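Long-range contacts in restriction endonuclease LpnPI (Legionella pneumophila subsp. pneumophila str. Philadelphia 1, PDB 4RZL), which acts as a cytosine modification-dependent restriction endonuclease, represented here by its N-terminal DNA-recognition domain, an SRA domain: residues Pro131-Val136 with Val147-Val152; Thr111-Phe116 with Gln179-Ile184; Asp25-Gly30 with Tyr138-Ser143. All coordinates share one frame; numbering follows the deposited sequence.

Contact 1: Pro131-Val136 with Val147-Val152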
loop_
_atom_site.group_PDB
_atom_site.type_symbol
_atom_site.label_atom_id
_atom_site.label_comp_id
_atom_site.label_asym_id
_atom_site.label_seq_id
_atom_site.Cartn_x
_atom_site.Cartn_y
_atom_site.Cartn_z
ATOM N N PRO A 131 -2.751 8.683 -3.507
ATOM C CA PRO A 131 -2.101 8.204 -2.292
ATOM C C PRO A 131 -2.105 6.681 -2.253
ATOM O O PRO A 131 -3.058 6.045 -2.711
ATOM C CB PRO A 131 -2.987 8.765 -1.181
ATOM C CG PRO A 131 -3.673 9.901 -1.778
ATOM C CD PRO A 131 -3.861 9.606 -3.217
ATOM N N ILE A 132 -1.045 6.098 -1.719
ATOM C CA ILE A 132 -1.004 4.657 -1.527
ATOM C C ILE A 132 -0.827 4.384 -0.040
ATOM O O ILE A 132 0.056 4.975 0.602
ATOM C CB ILE A 132 0.135 4.005 -2.334
ATOM C CG1 ILE A 132 -0.143 4.132 -3.834
ATOM C CG2 ILE A 132 0.295 2.548 -1.954
ATOM C CD1 ILE A 132 1.051 3.797 -4.708
ATOM N N PHE A 133 -1.699 3.543 0.512
ATOM C CA PHE A 133 -1.571 3.099 1.902
ATOM C C PHE A 133 -1.083 1.650 1.953
ATOM O O PHE A 133 -1.631 0.772 1.266
ATOM C CB PHE A 133 -2.901 3.195 2.654
ATOM C CG PHE A 133 -3.405 4.607 2.876
ATOM C CD1 PHE A 133 -2.640 5.713 2.542
ATOM C CD2 PHE A 133 -4.667 4.812 3.402
ATOM C CE1 PHE A 133 -3.116 6.993 2.742
ATOM C CE2 PHE A 133 -5.156 6.103 3.601
ATOM C CZ PHE A 133 -4.381 7.188 3.268
ATOM N N ILE A 134 -0.071 1.392 2.775
ATOM C CA ILE A 134 0.454 0.032 2.954
ATOM C C ILE A 134 0.025 -0.583 4.274
ATOM O O ILE A 134 0.149 0.052 5.328
ATOM C CB ILE A 134 1.994 0.001 2.898
ATOM C CG1 ILE A 134 2.501 0.612 1.593
ATOM C CG2 ILE A 134 2.528 -1.437 3.091
ATOM C CD1 ILE A 134 3.988 0.962 1.651
ATOM N N PHE A 135 -0.512 -1.800 4.217
ATOM C CA PHE A 135 -0.838 -2.589 5.424
ATOM C C PHE A 135 -0.151 -3.940 5.334
ATOM O O PHE A 135 -0.036 -4.517 4.239
ATOM C CB PHE A 135 -2.354 -2.816 5.581
ATOM C CG PHE A 135 -3.155 -1.564 5.851
ATOM C CD1 PHE A 135 -3.618 -0.780 4.806
ATOM C CD2 PHE A 135 -3.487 -1.205 7.152
ATOM C CE1 PHE A 135 -4.381 0.368 5.053
ATOM C CE2 PHE A 135 -4.241 -0.069 7.413
ATOM C CZ PHE A 135 -4.687 0.728 6.363
ATOM N N VAL A 136 0.301 -4.467 6.468
ATOM C CA VAL A 136 0.772 -5.846 6.487
ATOM C C VAL A 136 -0.052 -6.629 7.502
ATOM O O VAL A 136 -0.561 -6.065 8.475
ATOM C CB VAL A 136 2.290 -5.975 6.832
ATOM C CG1 VAL A 136 3.147 -5.185 5.837
ATOM C CG2 VAL A 136 2.583 -5.554 8.278
ATOM N N VAL A 147 -4.303 -6.224 11.117
ATOM C CA VAL A 147 -3.280 -5.638 10.253
ATOM C C VAL A 147 -2.500 -4.507 10.936
ATOM O O VAL A 147 -2.910 -3.977 11.969
ATOM C CB VAL A 147 -3.886 -5.069 8.937
ATOM C CG1 VAL A 147 -4.630 -6.157 8.179
ATOM C CG2 VAL A 147 -4.803 -3.858 9.211
ATOM N N GLN A 148 -1.363 -4.155 10.347
ATOM C CA GLN A 148 -0.557 -3.044 10.815
ATOM C C GLN A 148 -0.386 -2.049 9.674
ATOM O O GLN A 148 -0.091 -2.447 8.553
ATOM C CB GLN A 148 0.792 -3.544 11.318
ATOM C CG GLN A 148 1.740 -2.439 11.786
ATOM C CD GLN A 148 3.103 -2.972 12.198
ATOM O OE1 GLN A 148 3.733 -3.731 11.461
ATOM N NE2 GLN A 148 3.547 -2.605 13.401
ATOM N N PHE A 149 -0.615 -0.770 9.951
ATOM C CA PHE A 149 -0.395 0.301 8.976
ATOM C C PHE A 149 1.104 0.622 8.877
ATOM O O PHE A 149 1.755 0.911 9.885
ATOM C CB PHE A 149 -1.205 1.532 9.384
ATOM C CG PHE A 149 -1.032 2.726 8.479
ATOM C CD1 PHE A 149 -1.422 2.675 7.147
ATOM C CD2 PHE A 149 -0.509 3.917 8.980
ATOM C CE1 PHE A 149 -1.267 3.789 6.306
ATOM C CE2 PHE A 149 -0.364 5.042 8.154
ATOM C CZ PHE A 149 -0.744 4.971 6.811
ATOM N N LYS A 150 1.663 0.560 7.673
ATOM C CA LYS A 150 3.103 0.785 7.503
ATOM C C LYS A 150 3.424 2.157 6.904
ATOM O O LYS A 150 4.583 2.534 6.835
ATOM C CB LYS A 150 3.715 -0.302 6.622
ATOM C CG LYS A 150 3.387 -1.734 7.071
ATOM C CD LYS A 150 3.788 -1.960 8.515
ATOM C CE LYS A 150 5.310 -2.069 8.674
ATOM N NZ LYS A 150 5.727 -2.228 10.116
ATOM N N GLY A 151 2.403 2.879 6.449
ATOM C CA GLY A 151 2.590 4.246 5.975
ATOM C C GLY A 151 1.929 4.623 4.658
ATOM O O GLY A 151 1.344 3.776 3.969
ATOM N N VAL A 152 2.029 5.907 4.322
ATOM C CA VAL A 152 1.622 6.447 3.027
ATOM C C VAL A 152 2.818 6.317 2.092
ATOM O O VAL A 152 3.929 6.708 2.463
ATOM C CB VAL A 152 1.222 7.942 3.101
ATOM C CG1 VAL A 152 0.700 8.436 1.736
ATOM C CG2 VAL A 152 0.218 8.195 4.213
#

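Contact 2: Thr111-Phe116 with Gln179-Ile184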
loop_
_atom_site.group_PDB
_atom_site.type_symbol
_atom_site.label_atom_id
_atom_site.label_comp_id
_atom_site.label_asym_id
_atom_site.label_seq_id
_atom_site.Cartn_x
_atom_site.Cartn_y
_atom_site.Cartn_z
ATOM N N THR A 111 -2.128 -1.631 -13.092
ATOM C CA THR A 111 -2.167 -0.348 -12.404
ATOM C C THR A 111 -0.763 0.064 -11.959
ATOM O O THR A 111 -0.398 1.246 -12.084
ATOM C CB THR A 111 -3.114 -0.382 -11.195
ATOM O OG1 THR A 111 -4.418 -0.777 -11.632
ATOM C CG2 THR A 111 -3.201 0.991 -10.539
ATOM N N LEU A 112 0.018 -0.903 -11.459
ATOM C CA LEU A 112 1.417 -0.654 -11.103
ATOM C C LEU A 112 2.150 -0.070 -12.300
ATOM O O LEU A 112 2.856 0.926 -12.173
ATOM C CB LEU A 112 2.126 -1.923 -10.625
ATOM C CG LEU A 112 1.799 -2.452 -9.225
ATOM C CD1 LEU A 112 2.480 -3.799 -8.965
ATOM C CD2 LEU A 112 2.215 -1.467 -8.175
ATOM N N LYS A 113 1.958 -0.659 -13.475
ATOM C CA LYS A 113 2.646 -0.138 -14.654
ATOM C C LYS A 113 2.250 1.320 -14.921
ATOM O O LYS A 113 3.097 2.173 -15.208
ATOM C CB LYS A 113 2.359 -1.002 -15.889
ATOM C CG LYS A 113 3.061 -0.465 -17.140
ATOM C CD LYS A 113 2.712 -1.239 -18.412
ATOM C CE LYS A 113 3.288 -0.554 -19.662
ATOM N NZ LYS A 113 4.727 -0.165 -19.449
ATOM N N MET A 114 0.961 1.613 -14.816
ATOM C CA MET A 114 0.478 2.979 -15.038
ATOM C C MET A 114 1.059 3.972 -14.038
ATOM O O MET A 114 1.473 5.068 -14.417
ATOM C CB MET A 114 -1.047 3.027 -14.962
ATOM C CG MET A 114 -1.736 2.441 -16.185
ATOM S SD MET A 114 -3.514 2.441 -15.958
ATOM C CE MET A 114 -3.741 4.093 -15.285
ATOM N N LEU A 115 1.094 3.566 -12.771
ATOM C CA LEU A 115 1.571 4.421 -11.691
ATOM C C LEU A 115 3.054 4.740 -11.827
ATOM O O LEU A 115 3.460 5.888 -11.650
ATOM C CB LEU A 115 1.320 3.763 -10.340
ATOM C CG LEU A 115 -0.118 3.553 -9.908
ATOM C CD1 LEU A 115 -0.107 2.895 -8.542
ATOM C CD2 LEU A 115 -0.832 4.860 -9.858
ATOM N N PHE A 116 3.871 3.740 -12.150
ATOM C CA PHE A 116 5.301 4.011 -12.303
ATOM C C PHE A 116 5.600 4.794 -13.598
ATOM O O PHE A 116 6.430 5.711 -13.591
ATOM C CB PHE A 116 6.102 2.703 -12.238
ATOM C CG PHE A 116 6.288 2.200 -10.833
ATOM C CD1 PHE A 116 5.244 1.552 -10.171
ATOM C CD2 PHE A 116 7.477 2.432 -10.151
ATOM C CE1 PHE A 116 5.400 1.111 -8.857
ATOM C CE2 PHE A 116 7.640 1.998 -8.831
ATOM C CZ PHE A 116 6.597 1.331 -8.187
ATOM N N GLN A 179 5.639 -14.182 -15.521
ATOM C CA GLN A 179 6.221 -12.942 -15.001
ATOM C C GLN A 179 5.312 -12.228 -14.006
ATOM O O GLN A 179 4.084 -12.327 -14.072
ATOM C CB GLN A 179 6.554 -11.991 -16.153
ATOM C CG GLN A 179 7.695 -12.441 -17.058
ATOM C CD GLN A 179 8.008 -11.400 -18.116
ATOM O OE1 GLN A 179 7.154 -11.064 -18.942
ATOM N NE2 GLN A 179 9.230 -10.863 -18.076
ATOM N N ASN A 180 5.937 -11.499 -13.090
ATOM C CA ASN A 180 5.217 -10.722 -12.099
ATOM C C ASN A 180 6.039 -9.472 -11.792
ATOM O O ASN A 180 7.258 -9.461 -11.986
ATOM C CB ASN A 180 4.976 -11.556 -10.822
ATOM C CG ASN A 180 3.908 -10.938 -9.891
ATOM O OD1 ASN A 180 3.052 -10.139 -10.322
ATOM N ND2 ASN A 180 3.980 -11.291 -8.604
ATOM N N TYR A 181 5.393 -8.420 -11.305
ATOM C CA TYR A 181 6.137 -7.205 -10.994
ATOM C C TYR A 181 6.765 -7.249 -9.609
ATOM O O TYR A 181 6.170 -7.734 -8.638
ATOM C CB TYR A 181 5.230 -5.979 -11.093
ATOM C CG TYR A 181 5.064 -5.440 -12.497
ATOM C CD1 TYR A 181 6.167 -5.244 -13.336
ATOM C CD2 TYR A 181 3.804 -5.160 -12.996
ATOM C CE1 TYR A 181 6.003 -4.762 -14.620
ATOM C CE2 TYR A 181 3.631 -4.676 -14.282
ATOM C CZ TYR A 181 4.732 -4.481 -15.085
ATOM O OH TYR A 181 4.548 -3.993 -16.351
ATOM N N ARG A 182 7.985 -6.741 -9.537
ATOM C CA ARG A 182 8.596 -6.363 -8.276
ATOM C C ARG A 182 8.641 -4.840 -8.273
ATOM O O ARG A 182 9.313 -4.227 -9.112
ATOM C CB ARG A 182 9.990 -6.973 -8.139
ATOM C CG ARG A 182 10.774 -6.544 -6.916
ATOM C CD ARG A 182 12.153 -7.155 -7.026
ATOM N NE ARG A 182 12.992 -6.952 -5.860
ATOM C CZ ARG A 182 13.903 -5.989 -5.762
ATOM N NH1 ARG A 182 14.065 -5.127 -6.759
ATOM N NH2 ARG A 182 14.644 -5.885 -4.666
ATOM N N ALA A 183 7.894 -4.229 -7.361
ATOM C CA ALA A 183 7.727 -2.776 -7.355
ATOM C C ALA A 183 8.326 -2.167 -6.100
ATOM O O ALA A 183 8.111 -2.680 -5.009
ATOM C CB ALA A 183 6.233 -2.405 -7.458
ATOM N N ILE A 184 9.039 -1.053 -6.249
ATOM C CA ILE A 184 9.703 -0.414 -5.114
ATOM C C ILE A 184 9.070 0.960 -4.824
ATOM O O ILE A 184 8.916 1.788 -5.720
ATOM C CB ILE A 184 11.221 -0.272 -5.369
ATOM C CG1 ILE A 184 11.829 -1.646 -5.681
ATOM C CG2 ILE A 184 11.932 0.421 -4.179
ATOM C CD1 ILE A 184 13.353 -1.686 -5.686
#

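Contact 3: Asp25-Gly30 with Tyr138-Ser143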
loop_
_atom_site.group_PDB
_atom_site.type_symbol
_atom_site.label_atom_id
_atom_site.label_comp_id
_atom_site.label_asym_id
_atom_site.label_seq_id
_atom_site.Cartn_x
_atom_site.Cartn_y
_atom_site.Cartn_z
ATOM N N ASP A 25 2.682 2.161 12.103
ATOM C CA ASP A 25 2.922 0.904 12.813
ATOM C C ASP A 25 1.925 0.587 13.927
ATOM O O ASP A 25 2.152 -0.320 14.722
ATOM C CB ASP A 25 4.350 0.869 13.351
ATOM C CG ASP A 25 5.379 0.759 12.235
ATOM O OD1 ASP A 25 4.983 0.380 11.105
ATOM O OD2 ASP A 25 6.573 1.032 12.480
ATOM N N ALA A 26 0.810 1.303 13.965
ATOM C CA ALA A 26 -0.278 0.936 14.862
ATOM C C ALA A 26 -0.949 -0.325 14.313
ATOM O O ALA A 26 -0.908 -0.569 13.110
ATOM C CB ALA A 26 -1.281 2.072 15.002
ATOM N N VAL A 27 -1.558 -1.116 15.189
ATOM C CA VAL A 27 -2.203 -2.370 14.805
ATOM C C VAL A 27 -3.719 -2.220 14.854
ATOM O O VAL A 27 -4.268 -1.606 15.772
ATOM C CB VAL A 27 -1.747 -3.527 15.725
ATOM C CG1 VAL A 27 -2.648 -4.747 15.587
ATOM C CG2 VAL A 27 -0.274 -3.884 15.445
ATOM N N TYR A 28 -4.383 -2.747 13.833
ATOM C CA TYR A 28 -5.827 -2.617 13.703
ATOM C C TYR A 28 -6.443 -4.007 13.659
ATOM O O TYR A 28 -6.238 -4.754 12.721
ATOM C CB TYR A 28 -6.178 -1.803 12.455
ATOM C CG TYR A 28 -5.594 -0.410 12.532
ATOM C CD1 TYR A 28 -4.280 -0.164 12.159
ATOM C CD2 TYR A 28 -6.346 0.650 13.041
ATOM C CE1 TYR A 28 -3.729 1.118 12.262
ATOM C CE2 TYR A 28 -5.814 1.923 13.146
ATOM C CZ TYR A 28 -4.505 2.156 12.755
ATOM O OH TYR A 28 -3.985 3.431 12.870
ATOM N N GLU A 29 -7.185 -4.346 14.705
ATOM C CA GLU A 29 -7.678 -5.707 14.888
ATOM C C GLU A 29 -8.859 -6.027 13.991
ATOM O O GLU A 29 -9.765 -5.211 13.816
ATOM C CB GLU A 29 -8.043 -5.924 16.350
ATOM C CG GLU A 29 -6.813 -5.915 17.241
ATOM C CD GLU A 29 -7.075 -6.478 18.616
ATOM O OE1 GLU A 29 -7.883 -5.878 19.358
ATOM O OE2 GLU A 29 -6.487 -7.531 18.940
ATOM N N GLY A 30 -8.833 -7.223 13.419
ATOM C CA GLY A 30 -9.921 -7.713 12.594
ATOM C C GLY A 30 -11.077 -8.295 13.402
ATOM O O GLY A 30 -11.009 -8.400 14.631
ATOM N N TYR A 138 -0.867 -8.669 10.590
ATOM C CA TYR A 138 -0.240 -8.643 11.906
ATOM C C TYR A 138 -1.158 -9.346 12.893
ATOM O O TYR A 138 -1.971 -8.691 13.548
ATOM C CB TYR A 138 0.020 -7.197 12.343
ATOM C CG TYR A 138 0.952 -7.027 13.534
ATOM C CD1 TYR A 138 0.548 -7.384 14.820
ATOM C CD2 TYR A 138 2.209 -6.459 13.379
ATOM C CE1 TYR A 138 1.379 -7.215 15.904
ATOM C CE2 TYR A 138 3.051 -6.283 14.463
ATOM C CZ TYR A 138 2.631 -6.661 15.723
ATOM O OH TYR A 138 3.464 -6.481 16.802
ATOM N N PRO A 139 -1.064 -10.682 12.974
ATOM C CA PRO A 139 -2.000 -11.451 13.801
ATOM C C PRO A 139 -1.964 -11.035 15.265
ATOM O O PRO A 139 -0.882 -10.793 15.791
ATOM C CB PRO A 139 -1.510 -12.900 13.636
ATOM C CG PRO A 139 -0.782 -12.903 12.338
ATOM C CD PRO A 139 -0.114 -11.554 12.266
ATOM N N THR A 140 -3.139 -10.893 15.877
ATOM C CA THR A 140 -3.263 -10.675 17.314
ATOM C C THR A 140 -4.035 -11.837 17.942
ATOM O O THR A 140 -4.588 -12.665 17.228
ATOM C CB THR A 140 -3.993 -9.362 17.631
ATOM O OG1 THR A 140 -5.291 -9.405 17.038
ATOM C CG2 THR A 140 -3.235 -8.172 17.059
ATOM N N ALA A 141 -4.128 -11.860 19.269
ATOM C CA ALA A 141 -4.819 -12.945 19.963
ATOM C C ALA A 141 -6.282 -13.005 19.570
ATOM O O ALA A 141 -6.835 -14.082 19.389
ATOM C CB ALA A 141 -4.690 -12.788 21.467
ATOM N N SER A 142 -6.907 -11.845 19.420
ATOM C CA SER A 142 -8.342 -11.810 19.161
ATOM C C SER A 142 -8.703 -12.094 17.709
ATOM O O SER A 142 -9.861 -12.395 17.411
ATOM C CB SER A 142 -8.915 -10.448 19.552
ATOM O OG SER A 142 -8.407 -9.429 18.705
ATOM N N SER A 143 -7.729 -11.993 16.807
ATOM C CA SER A 143 -8.017 -12.117 15.374
ATOM C C SER A 143 -6.767 -12.367 14.548
ATOM O O SER A 143 -5.725 -11.739 14.748
ATOM C CB SER A 143 -8.717 -10.852 14.861
ATOM O OG SER A 143 -8.995 -10.929 13.471
HETATM O O HOH W 1 -5.753 -9.392 20.780
HETATM O O HOH W 2 -11.459 -8.816 17.476
#

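Contact 1: Pro131-Val136 with Val147-Val152
Strands 132-136 and 147-152 run antiparallel, their segment axes 4.6 Å apart at the nearest point and 143° apart in direction, and four backbone hydrogen bonds join I134 to K150 and G151 and V136 to Q148. V136 and Q148 bond to each other both ways, with V136 N to Q148 O at 2.9 Å. Between these bonded positions F135 faces F149 and F133 faces V152 as non-hydrogen-bonded pairs. K150 leaves the extended conformation of its strand, and I134 O takes the amide of K150 while I134 N gives to the carbonyl of G151. These are the arms of a beta hairpin inside the large mixed sheet of the SRA domain; strand 65-70 lies along the other edge of 132-137. On one face F133, F135 and F149 form an aromatic cluster with L22 packed on all three. F149 turns its edge to the face of F133 in a T-shaped pair, planes at 83° and centroids 5.8 Å apart. The F135 ring is tilted against F149, whose CD1 lies over one face of it, near the rim. V147 CG2 touches F135 CD2 at 3.6 Å, and V152 CG2 reaches F133 CE1 at 3.8 Å, bounding the cluster at its two ends. On the reverse face the aliphatic part of K150 crosses the branched chains of I134 and V136 at about a right angle, K150 CG meeting V136 CG1 at 3.7 Å. Bends at chi2 and chi3 fold the lysine back along its strand, where NZ bonds to Q148 OE1 at 2.8 Å from above the amide carbonyl plane and also forms a salt bridge with D25.

Contact 2: Thr111-Phe116 with Gln179-Ile184
L112 and F116, one helical turn apart, both set CG beside the backbone N and anti to the carbonyl carbon (chi1 -74° and -78°), and both side chains reach strand 179-184; Y181 makes the same choice and extends its ring across the helix direction, so that OH ends beside K113. This is helix-on-sheet packing within the SRA domain: helix 108-119 lies against a face of the large mixed sheet, on its long strand 176-187. The segment axes come within 10.2 Å and run at 39° to each other. The segments meet through side-chain packing, with no hydrogen bond between them. L112 divides its two methyl groups between neighbouring inward-facing strand residues: CD1 meets Y181 CB at 4.1 Å, and CD2 meets A183 CB at 4.2 Å. The leucine and tyrosine side chains run alongside each other, pointing opposite ways. K113 contributes its methylene chain, which crosses the tyrosine obliquely, with K113 CB 3.7 Å from Y181 OH. The polar ends of this pair have other partners: Y181 OH is hydrogen-bonded to H102 NE2, whose ring also meets that of the tyrosine, while K113 NZ turns along the helix into a salt bridge with D117. The end of the F116 ring lies against A183, with F116 CZ 3.8 Å from A183 CB. F185, two residues on from A183, meets the F116 ring edge-to-face. The ring of F116 is also bordered by two carbonyl oxygens near its plane, that of L112 from its own helix and that of I184 from the strand, with F116 CE2 3.4 Å from I184 O.

Contact 3: Asp25-Gly30 with Tyr138-Ser143
V27 and E29, which alternate with Y28 along the chain, meet the loop 138-143 in two ways, one apolar and one polar. The apolar part is a CH-pi contact: V27 CG2 sits over the centre of one face of the Y138 ring, 3.7 Å from the centroid and 13° off the ring normal. The other branch, V27 CG1, meets T140 CG2 tip to tip at 3.8 Å. The polar part centres on one carboxylate oxygen. E29 OE2 accepts from T140 OG1 at 2.9 Å, on its anti side and near the carboxylate plane, and from S142 OG at 2.7 Å, well above that plane. A water donates to the same oxygen and accepts from S142 N, so three donors hold E29 OE2, which would be expected to stabilise its negative charge. A second water gives a bond to G30 O and a weak one to S142 OG. S146 OG bonds both T140 OG1 and G30 N, linking the loop to the chain just after strand 27-28. The loop connects strands 132-137 and 147-155, and the short strand 27-28 pairs antiparallel with 147-155 and parallel with 11-12.

Strand 147-155 connects all three contacts: it is the second arm of the hairpin in contact 1, pairs with strand 27-28 of contact 3 and with strand 176-187 of contact 2. Contacts 1 and 3 have centres about 13 Å apart and share backbone pairing, with V147 O 2.7 Å from Y28 N and F149 O 2.7 Å from D25 N, both probable hydrogen bonds. Loop 138-143 belongs to the turn region of the contact 1 hairpin. Contacts 1 and 2, about 17 Å apart between centres, meet where I132 CD1 packs on L115 CD1 at 4.1 Å. Contacts 2 and 3 lie on opposite sides of the chain's centre, their nearest atoms about 16 Å apart.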